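Local coordinates for protein guanine nucleotide exchange factor SRM1 (PDB 3OF7) that promotes the exchange of GDP for GTP on the yeast GTPases GSP1 and GSP2, binds chromatin and controls RNA metabolism and transport, at residues S25-I31 against R64-I70; E85-W91 against T132-R138. All blocks are in the same frame, centred on the assembly; numbering follows the deposited sequence. Where two conformers were deposited one is given.

How the contacts relate
Contacts 1 and 2 follow one another along the chain: contact 1 closes with strand 69-74, and contact 2 opens two strands later in the same antiparallel sheet, a blade of the RCC1-type beta-propeller. That sheet runs 69-74, 78-83, 88-92, 134-135, so contact 1 joins its first strand to the neighbouring blade, which holds strand 30-34, while contact 2 pairs its last two strands. Their centres lie about 13 Å apart, on the same side of the chain's centre. The two meet through W89 of contact 2, whose CD1 is 3.7 Å from I69 CD1 of contact 1 and whose CZ2 is 3.8 Å from A67 CB.

Contact 1: S25-I31 against R64-I70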
ATOM      1  N   SER A  25       2.852  -3.251  14.822  1.00 19.60           N
ATOM      2  CA  SER A  25       2.053  -3.018  16.003  1.00 19.34           C
ATOM      3  C   SER A  25       2.740  -3.678  17.205  1.00 19.50           C
ATOM      4  O   SER A  25       3.292  -4.781  17.086  1.00 18.56           O
ATOM      5  CB  SER A  25       0.653  -3.586  15.798  1.00 19.21           C
ATOM      6  OG  SER A  25      -0.137  -3.424  16.954  1.00 19.84           O
ATOM      7  N   VAL A  26       2.721  -3.005  18.354  1.00 19.80           N
ATOM      8  CA  VAL A  26       3.271  -3.609  19.583  1.00 21.24           C
ATOM      9  C   VAL A  26       2.352  -4.736  20.066  1.00 21.24           C
ATOM     10  O   VAL A  26       2.817  -5.774  20.542  1.00 22.02           O
ATOM     11  CB  VAL A  26       3.511  -2.561  20.702  1.00 21.17           C
ATOM     12  CG1 VAL A  26       4.114  -3.224  21.960  1.00 23.36           C
ATOM     13  CG2 VAL A  26       4.420  -1.449  20.206  1.00 22.45           C
ATOM     14  N   GLN A  27       1.047  -4.538  19.907  1.00 20.99           N
ATOM     15  CA  GLN A  27       0.051  -5.517  20.318  1.00 20.80           C
ATOM     16  C   GLN A  27      -0.343  -6.404  19.146  1.00 19.95           C
ATOM     17  O   GLN A  27      -0.476  -5.910  18.024  1.00 19.83           O
ATOM     18  CB  GLN A  27      -1.214  -4.814  20.807  1.00 21.19           C
ATOM     19  CG  GLN A  27      -1.008  -3.597  21.686  0.70 23.61           C
ATOM     20  CD  GLN A  27      -2.310  -2.839  21.901  0.70 25.68           C
ATOM     21  OE1 GLN A  27      -3.204  -3.320  22.585  1.00 28.64           O
ATOM     22  NE2 GLN A  27      -2.424  -1.653  21.303  0.80 27.21           N
ATOM     23  N   PRO A  28      -0.566  -7.709  19.402  1.00 19.53           N
ATOM     24  CA  PRO A  28      -1.130  -8.563  18.355  1.00 18.91           C
ATOM     25  C   PRO A  28      -2.546  -8.086  18.012  1.00 18.26           C
ATOM     26  O   PRO A  28      -3.223  -7.490  18.865  1.00 18.08           O
ATOM     27  CB  PRO A  28      -1.135  -9.956  18.994  1.00 19.28           C
ATOM     28  CG  PRO A  28      -1.157  -9.690  20.467  1.00 19.71           C
ATOM     29  CD  PRO A  28      -0.342  -8.452  20.657  1.00 19.45           C
ATOM     30  N   LEU A  29      -2.976  -8.337  16.778  1.00 17.18           N
ATOM     31  CA  LEU A  29      -4.170  -7.692  16.233  1.00 16.65           C
ATOM     32  C   LEU A  29      -5.268  -8.670  15.841  1.00 16.21           C
ATOM     33  O   LEU A  29      -4.988  -9.758  15.335  1.00 16.37           O
ATOM     34  CB  LEU A  29      -3.787  -6.880  14.980  1.00 16.21           C
ATOM     35  CG  LEU A  29      -2.747  -5.769  15.128  1.00 15.99           C
ATOM     36  CD1 LEU A  29      -2.186  -5.364  13.757  1.00 16.63           C
ATOM     37  CD2 LEU A  29      -3.309  -4.564  15.874  1.00 16.41           C
ATOM     38  N   ASP A  30      -6.519  -8.268  16.059  1.00 15.75           N
ATOM     39  CA  ASP A  30      -7.636  -8.867  15.334  1.00 15.51           C
ATOM     40  C   ASP A  30      -7.506  -8.392  13.884  1.00 14.58           C
ATOM     41  O   ASP A  30      -7.360  -7.196  13.634  1.00 14.15           O
ATOM     42  CB  ASP A  30      -8.975  -8.386  15.905  1.00 15.59           C
ATOM     43  CG  ASP A  30      -9.299  -9.010  17.254  1.00 17.65           C
ATOM     44  OD1 ASP A  30      -8.861 -10.156  17.522  1.00 17.61           O
ATOM     45  OD2 ASP A  30     -10.001  -8.346  18.035  1.00 19.14           O
ATOM     46  N   ILE A  31      -7.547  -9.326  12.943  1.00 14.02           N
ATOM     47  CA  ILE A  31      -7.459  -9.000  11.510  1.00 13.93           C
ATOM     48  C   ILE A  31      -8.842  -9.095  10.856  1.00 14.03           C
ATOM     49  O   ILE A  31      -9.550 -10.079  11.033  1.00 14.60           O
ATOM     50  CB  ILE A  31      -6.445  -9.939  10.776  1.00 13.96           C
ATOM     51  CG1 ILE A  31      -5.050  -9.866  11.420  1.00 13.51           C
ATOM     52  CG2 ILE A  31      -6.394  -9.654   9.249  1.00 13.70           C
ATOM     53  CD1 ILE A  31      -4.405  -8.478  11.430  1.00 13.57           C
ATOM     54  N   ARG A  64      -6.053 -13.601  17.092  1.00 21.38           N
ATOM     55  CA  ARG A  64      -5.153 -12.722  17.832  1.00 22.89           C
ATOM     56  C   ARG A  64      -4.341 -13.427  18.922  1.00 23.57           C
ATOM     57  O   ARG A  64      -3.187 -13.056  19.180  1.00 23.49           O
ATOM     58  CB  ARG A  64      -5.977 -11.595  18.463  1.00 23.11           C
ATOM     59  CG  ARG A  64      -5.178 -10.490  19.126  1.00 25.27           C
ATOM     60  CD  ARG A  64      -6.093  -9.524  19.879  1.00 28.49           C
ATOM     61  NE  ARG A  64      -6.592 -10.113  21.121  1.00 32.29           N
ATOM     62  CZ  ARG A  64      -7.821 -10.594  21.313  0.80 33.36           C
ATOM     63  NH1 ARG A  64      -8.738 -10.563  20.348  0.80 33.91           N
ATOM     64  NH2 ARG A  64      -8.136 -11.107  22.493  1.00 34.36           N
ATOM     65  N   ASP A  65      -4.947 -14.433  19.551  1.00 24.05           N
ATOM     66  CA  ASP A  65      -4.336 -15.127  20.687  0.50 24.39           C
ATOM     67  C   ASP A  65      -3.377 -16.245  20.274  1.00 24.35           C
ATOM     68  O   ASP A  65      -2.652 -16.782  21.110  1.00 24.86           O
ATOM     69  CB  ASP A  65      -5.415 -15.656  21.649  0.50 24.29           C
ATOM     70  CG  ASP A  65      -6.112 -16.909  21.131  0.50 24.83           C
ATOM     71  OD2 ASP A  65      -6.270 -17.069  19.901  0.50 25.26           O
ATOM     72  N   GLU A  66      -3.392 -16.604  18.990  1.00 23.99           N
ATOM     73  CA  GLU A  66      -2.564 -17.695  18.489  1.00 23.78           C
ATOM     74  C   GLU A  66      -1.678 -17.281  17.309  1.00 23.27           C
ATOM     75  O   GLU A  66      -0.446 -17.422  17.364  1.00 23.10           O
ATOM     76  CB  GLU A  66      -3.435 -18.899  18.111  1.00 23.86           C
ATOM     77  CG  GLU A  66      -2.676 -20.220  18.087  1.00 26.05           C
ATOM     78  N   ALA A  67      -2.297 -16.789  16.238  1.00 21.94           N
ATOM     79  CA  ALA A  67      -1.526 -16.301  15.089  1.00 20.98           C
ATOM     80  C   ALA A  67      -0.687 -15.090  15.491  1.00 20.07           C
ATOM     81  O   ALA A  67       0.466 -14.975  15.092  1.00 19.99           O
ATOM     82  CB  ALA A  67      -2.437 -15.971  13.918  1.00 21.02           C
ATOM     83  N   LYS A  68      -1.263 -14.207  16.300  1.00 19.08           N
ATOM     84  CA  LYS A  68      -0.552 -13.041  16.856  1.00 18.42           C
ATOM     85  C   LYS A  68       0.084 -12.166  15.772  1.00 17.42           C
ATOM     86  O   LYS A  68       1.275 -11.813  15.828  1.00 16.45           O
ATOM     87  CB  LYS A  68       0.491 -13.457  17.906  1.00 19.05           C
ATOM     88  CG  LYS A  68      -0.094 -14.256  19.079  1.00 20.92           C
ATOM     89  CD  LYS A  68       0.986 -14.634  20.089  1.00 24.13           C
ATOM     90  CE  LYS A  68       0.388 -15.325  21.315  0.90 26.70           C
ATOM     91  NZ  LYS A  68       1.459 -15.883  22.200  1.00 28.56           N
ATOM     92  N   ILE A  69      -0.737 -11.808  14.793  1.00 15.99           N
ATOM     93  CA  ILE A  69      -0.308 -10.936  13.706  1.00 14.75           C
ATOM     94  C   ILE A  69      -0.039  -9.519  14.226  1.00 14.93           C
ATOM     95  O   ILE A  69      -0.868  -8.944  14.941  1.00 14.32           O
ATOM     96  CB  ILE A  69      -1.362 -10.907  12.578  1.00 14.77           C
ATOM     97  CG1 ILE A  69      -1.590 -12.321  12.009  1.00 14.93           C
ATOM     98  CG2 ILE A  69      -0.965  -9.897  11.476  1.00 13.12           C
ATOM     99  CD1 ILE A  69      -0.301 -13.056  11.546  1.00 15.65           C
ATOM    100  N   ILE A  70       1.129  -8.973  13.871  1.00 14.40           N
ATOM    101  CA  ILE A  70       1.505  -7.611  14.262  1.00 14.79           C
ATOM    102  C   ILE A  70       1.820  -6.675  13.076  1.00 14.20           C
ATOM    103  O   ILE A  70       2.110  -5.497  13.274  1.00 14.90           O
ATOM    104  CB  ILE A  70       2.693  -7.620  15.267  1.00 15.08           C
ATOM    105  CG1 ILE A  70       3.806  -8.563  14.804  1.00 16.72           C
ATOM    106  CG2 ILE A  70       2.212  -8.069  16.646  1.00 14.65           C
ATOM    107  CD1 ILE A  70       4.787  -7.974  13.821  1.00 17.78           C
TER
HETATM  108  O   HOH W   1      -3.622 -12.041  14.842  1.00 19.98           O
HETATM  109  O   HOH W   2      -8.627 -12.504  16.234  1.00 22.55           O
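The backbones of 25-31 and 64-70 join at two points, a nearly straight bond from S25 N to I70 O (2.8 Å) and a more bent one from L29 N to I69 O (2.9 Å). They link neighbouring blades of the RCC1-type beta-propeller: strand 30-34 belongs to one, strand 69-74 to the next. Next to the L29 bond, P28 lays its CB against K68 CA, and its CA-H also points to I69 O. I70 CG2 fits against the carbonyl oxygens of S25 and Q27. Deeper in, I31 and I69 run roughly perpendicular, CD1 of I31 meeting CG2 of I69 at 3.7 Å, and L29 turns onto I435 and L436 of strand 432-439. R64 lies over the P28 carbonyl, its CG 3.6 Å from P28 O; a bend at chi3 (74°) then swings the guanidinium to D30. NH1 gives a salt bridge to D30 OD1 on the syn side, somewhat out of the carboxylate plane, with carboxylate and guanidinium planes 76° apart. D30 OD2 is taken by H432, which should help fix the carboxylate's rotation. Two waters complete the join: one links L29 O to I69 N, and the other donates to D30 OD1 at 2.7 Å while accepting from R64 N.

Contact 2: E85-W91 against T132-R138; sequences ESNVWSW and TPAKIPR
K135 lays its aliphatic chain over one face of the W89 indole, CG 3.5 Å from the centroid of the five-membered ring, a CH-pi contact formed where the two face each other in a non-hydrogen-bonded antiparallel pair. W89 NE1 is hydrogen-bonded to D83 OD2, so the indole is likely to be fixed in its tilt. Packing stays close further along: P133 presses CB to 3.6 Å from W91 CE3, and V88 and I136 pack flank to flank, CG1 to CD1. I136 N donates to V88 O at 2.7 Å and S90 N to A134 O at 3.1 Å, while the return bond from A134 N is weak; a water bridges V88 N and I136 O. Strand 134-135 is the outermost strand of this propeller blade, paired with 88-92. Toward E85 the chains part and the contact becomes polar and more exposed. The straight aliphatic run of R138 reaches back to grip E85 O with both NH1 and NH2. R138 NH1 also donates to N87 OD1 at 2.8 Å, from above the amide plane. With an alanine in place of this arginine, E85 O and N87 OD1 would probably lose these donors and the N87 side chain be held less firmly.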
ATOM      1  N   GLU A  85       6.678 -13.998  16.200  1.00 21.08           N
ATOM      2  CA  GLU A  85       7.940 -14.721  16.055  0.50 21.28           C
ATOM      3  C   GLU A  85       8.544 -14.533  14.664  1.00 21.15           C
ATOM      4  O   GLU A  85       9.464 -15.253  14.253  1.00 21.29           O
ATOM      5  CB  GLU A  85       7.802 -16.187  16.466  0.50 21.36           C
ATOM      6  CG  GLU A  85       7.571 -16.348  17.967  0.50 22.47           C
ATOM      7  CD  GLU A  85       8.389 -15.365  18.801  0.50 23.70           C
ATOM      8  OE1 GLU A  85       7.794 -14.628  19.619  0.50 25.00           O
ATOM      9  OE2 GLU A  85       9.628 -15.324  18.644  0.50 24.32           O
ATOM     10  N   SER A  86       8.062 -13.500  13.975  1.00 20.47           N
ATOM     11  CA  SER A  86       8.553 -13.109  12.653  1.00 19.91           C
ATOM     12  C   SER A  86       8.342 -14.171  11.550  1.00 19.42           C
ATOM     13  O   SER A  86       9.085 -14.212  10.562  1.00 19.77           O
ATOM     14  CB  SER A  86      10.019 -12.653  12.734  1.00 19.95           C
ATOM     15  OG  SER A  86      10.423 -12.013  11.538  1.00 21.56           O
ATOM     16  N   ASN A  87       7.327 -15.018  11.707  1.00 18.64           N
ATOM     17  CA  ASN A  87       6.890 -15.870  10.595  1.00 18.70           C
ATOM     18  C   ASN A  87       6.087 -15.031   9.615  1.00 18.14           C
ATOM     19  O   ASN A  87       5.340 -14.141  10.026  1.00 17.32           O
ATOM     20  CB  ASN A  87       6.022 -17.033  11.068  1.00 18.68           C
ATOM     21  CG  ASN A  87       6.800 -18.068  11.858  1.00 21.35           C
ATOM     22  OD1 ASN A  87       7.732 -18.707  11.351  1.00 21.86           O
ATOM     23  ND2 ASN A  87       6.405 -18.250  13.107  0.90 22.77           N
ATOM     24  N   VAL A  88       6.250 -15.329   8.329  1.00 17.85           N
ATOM     25  CA  VAL A  88       5.495 -14.667   7.271  1.00 17.38           C
ATOM     26  C   VAL A  88       4.316 -15.527   6.819  1.00 17.27           C
ATOM     27  O   VAL A  88       4.492 -16.686   6.407  1.00 17.97           O
ATOM     28  CB  VAL A  88       6.403 -14.300   6.064  1.00 17.53           C
ATOM     29  CG1 VAL A  88       5.612 -13.567   4.981  1.00 16.58           C
ATOM     30  CG2 VAL A  88       7.593 -13.451   6.520  1.00 17.46           C
ATOM     31  N   TRP A  89       3.120 -14.957   6.919  1.00 16.61           N
ATOM     32  CA  TRP A  89       1.895 -15.589   6.461  1.00 16.60           C
ATOM     33  C   TRP A  89       1.524 -14.972   5.113  1.00 16.30           C
ATOM     34  O   TRP A  89       1.822 -13.802   4.857  1.00 16.14           O
ATOM     35  CB  TRP A  89       0.755 -15.306   7.432  1.00 16.51           C
ATOM     36  CG  TRP A  89       0.919 -15.844   8.830  1.00 17.46           C
ATOM     37  CD1 TRP A  89       1.877 -15.503   9.749  1.00 18.83           C
ATOM     38  CD2 TRP A  89       0.069 -16.796   9.473  1.00 18.93           C
ATOM     39  NE1 TRP A  89       1.679 -16.201  10.925  1.00 18.15           N
ATOM     40  CE2 TRP A  89       0.572 -16.996  10.781  1.00 19.92           C
ATOM     41  CE3 TRP A  89      -1.066 -17.512   9.067  1.00 19.38           C
ATOM     42  CZ2 TRP A  89      -0.023 -17.889  11.686  1.00 20.70           C
ATOM     43  CZ3 TRP A  89      -1.664 -18.385   9.970  1.00 20.41           C
ATOM     44  CH2 TRP A  89      -1.138 -18.569  11.261  1.00 20.81           C
ATOM     45  N   SER A  90       0.839 -15.748   4.276  1.00 16.32           N
ATOM     46  CA  SER A  90       0.402 -15.256   2.970  1.00 16.19           C
ATOM     47  C   SER A  90      -0.922 -15.880   2.559  1.00 16.10           C
ATOM     48  O   SER A  90      -1.258 -17.002   2.970  1.00 15.81           O
ATOM     49  CB  SER A  90       1.461 -15.568   1.905  1.00 16.63           C
ATOM     50  OG  SER A  90       1.573 -16.968   1.705  1.00 17.06           O
ATOM     51  N   TRP A  91      -1.679 -15.135   1.762  1.00 15.56           N
ATOM     52  CA  TRP A  91      -2.881 -15.653   1.117  1.00 15.91           C
ATOM     53  C   TRP A  91      -3.203 -14.793  -0.090  1.00 15.73           C
ATOM     54  O   TRP A  91      -2.756 -13.647  -0.180  1.00 15.05           O
ATOM     55  CB  TRP A  91      -4.068 -15.708   2.088  1.00 15.89           C
ATOM     56  CG  TRP A  91      -4.594 -14.368   2.528  1.00 17.08           C
ATOM     57  CD1 TRP A  91      -5.586 -13.650   1.932  1.00 16.45           C
ATOM     58  CD2 TRP A  91      -4.177 -13.604   3.670  1.00 17.16           C
ATOM     59  NE1 TRP A  91      -5.808 -12.487   2.621  1.00 17.61           N
ATOM     60  CE2 TRP A  91      -4.956 -12.430   3.692  1.00 16.38           C
ATOM     61  CE3 TRP A  91      -3.207 -13.791   4.666  1.00 17.07           C
ATOM     62  CZ2 TRP A  91      -4.810 -11.445   4.678  1.00 17.14           C
ATOM     63  CZ3 TRP A  91      -3.060 -12.809   5.646  1.00 17.37           C
ATOM     64  CH2 TRP A  91      -3.851 -11.652   5.637  1.00 17.41           C
ATOM     65  N   THR A 132      -6.783 -19.707   2.236  1.00 21.78           N
ATOM     66  CA  THR A 132      -6.584 -19.870   3.675  1.00 21.42           C
ATOM     67  C   THR A 132      -5.195 -19.375   4.060  1.00 20.80           C
ATOM     68  O   THR A 132      -4.191 -19.920   3.582  1.00 20.82           O
ATOM     69  CB  THR A 132      -6.793 -21.337   4.139  1.00 21.57           C
ATOM     70  OG1 THR A 132      -8.098 -21.785   3.747  1.00 21.87           O
ATOM     71  CG2 THR A 132      -6.659 -21.456   5.672  1.00 21.66           C
ATOM     72  N   PRO A 133      -5.133 -18.330   4.910  1.00 20.28           N
ATOM     73  CA  PRO A 133      -3.862 -17.813   5.388  1.00 20.12           C
ATOM     74  C   PRO A 133      -3.060 -18.917   6.047  1.00 19.97           C
ATOM     75  O   PRO A 133      -3.608 -19.679   6.841  1.00 19.82           O
ATOM     76  CB  PRO A 133      -4.278 -16.780   6.439  1.00 20.18           C
ATOM     77  CG  PRO A 133      -5.582 -16.296   5.955  1.00 20.11           C
ATOM     78  CD  PRO A 133      -6.261 -17.517   5.399  1.00 20.20           C
ATOM     79  N   ALA A 134      -1.783 -19.003   5.702  1.00 19.95           N
ATOM     80  CA  ALA A 134      -0.892 -20.000   6.290  1.00 20.01           C
ATOM     81  C   ALA A 134       0.538 -19.483   6.262  1.00 20.20           C
ATOM     82  O   ALA A 134       0.865 -18.578   5.482  1.00 20.07           O
ATOM     83  CB  ALA A 134      -1.007 -21.344   5.543  1.00 19.69           C
ATOM     84  N   LYS A 135       1.393 -20.075   7.096  1.00 20.40           N
ATOM     85  CA  LYS A 135       2.776 -19.634   7.212  1.00 20.77           C
ATOM     86  C   LYS A 135       3.645 -20.170   6.092  1.00 20.78           C
ATOM     87  O   LYS A 135       3.526 -21.335   5.708  1.00 21.06           O
ATOM     88  CB  LYS A 135       3.374 -20.049   8.556  1.00 20.81           C
ATOM     89  CG  LYS A 135       2.867 -19.236   9.745  1.00 21.90           C
ATOM     90  CD  LYS A 135       3.446 -19.718  11.072  1.00 23.13           C
ATOM     91  CE  LYS A 135       2.704 -20.947  11.601  1.00 24.73           C
ATOM     92  NZ  LYS A 135       3.262 -21.430  12.906  1.00 25.38           N
ATOM     93  N   ILE A 136       4.512 -19.302   5.575  1.00 20.70           N
ATOM     94  CA  ILE A 136       5.631 -19.719   4.740  1.00 21.27           C
ATOM     95  C   ILE A 136       6.596 -20.472   5.665  1.00 21.95           C
ATOM     96  O   ILE A 136       6.873 -20.007   6.779  1.00 21.99           O
ATOM     97  CB  ILE A 136       6.338 -18.499   4.081  1.00 21.01           C
ATOM     98  CG1 ILE A 136       5.388 -17.785   3.108  1.00 19.86           C
ATOM     99  CG2 ILE A 136       7.637 -18.913   3.368  1.00 20.19           C
ATOM    100  CD1 ILE A 136       5.959 -16.511   2.502  1.00 18.97           C
ATOM    101  N   PRO A 137       7.081 -21.648   5.228  1.00 22.69           N
ATOM    102  CA  PRO A 137       8.024 -22.394   6.065  1.00 23.37           C
ATOM    103  C   PRO A 137       9.182 -21.529   6.549  1.00 23.67           C
ATOM    104  O   PRO A 137       9.773 -20.771   5.775  1.00 23.75           O
ATOM    105  CB  PRO A 137       8.511 -23.507   5.133  1.00 23.38           C
ATOM    106  CG  PRO A 137       7.339 -23.766   4.263  1.00 23.72           C
ATOM    107  CD  PRO A 137       6.709 -22.408   4.020  1.00 22.87           C
ATOM    108  N   ARG A 138       9.489 -21.645   7.836  1.00 23.83           N
ATOM    109  CA  ARG A 138      10.511 -20.824   8.464  1.00 24.17           C
ATOM    110  C   ARG A 138      11.888 -20.997   7.819  1.00 24.31           C
ATOM    111  O   ARG A 138      12.680 -20.053   7.760  1.00 24.27           O
ATOM    112  CB  ARG A 138      10.571 -21.139   9.956  1.00 24.37           C
ATOM    113  CG  ARG A 138      11.073 -20.013  10.781  1.00 25.38           C
ATOM    114  CD  ARG A 138      10.815 -20.244  12.254  1.00 25.23           C
ATOM    115  NE  ARG A 138      11.540 -19.245  13.024  1.00 24.45           N
ATOM    116  CZ  ARG A 138      11.053 -18.052  13.346  1.00 24.69           C
ATOM    117  NH1 ARG A 138       9.819 -17.709  12.982  1.00 24.55           N
ATOM    118  NH2 ARG A 138      11.798 -17.210  14.045  1.00 23.79           N
TER
HETATM  119  O   HOH W   3       7.867 -17.710   7.934  1.00 22.71           O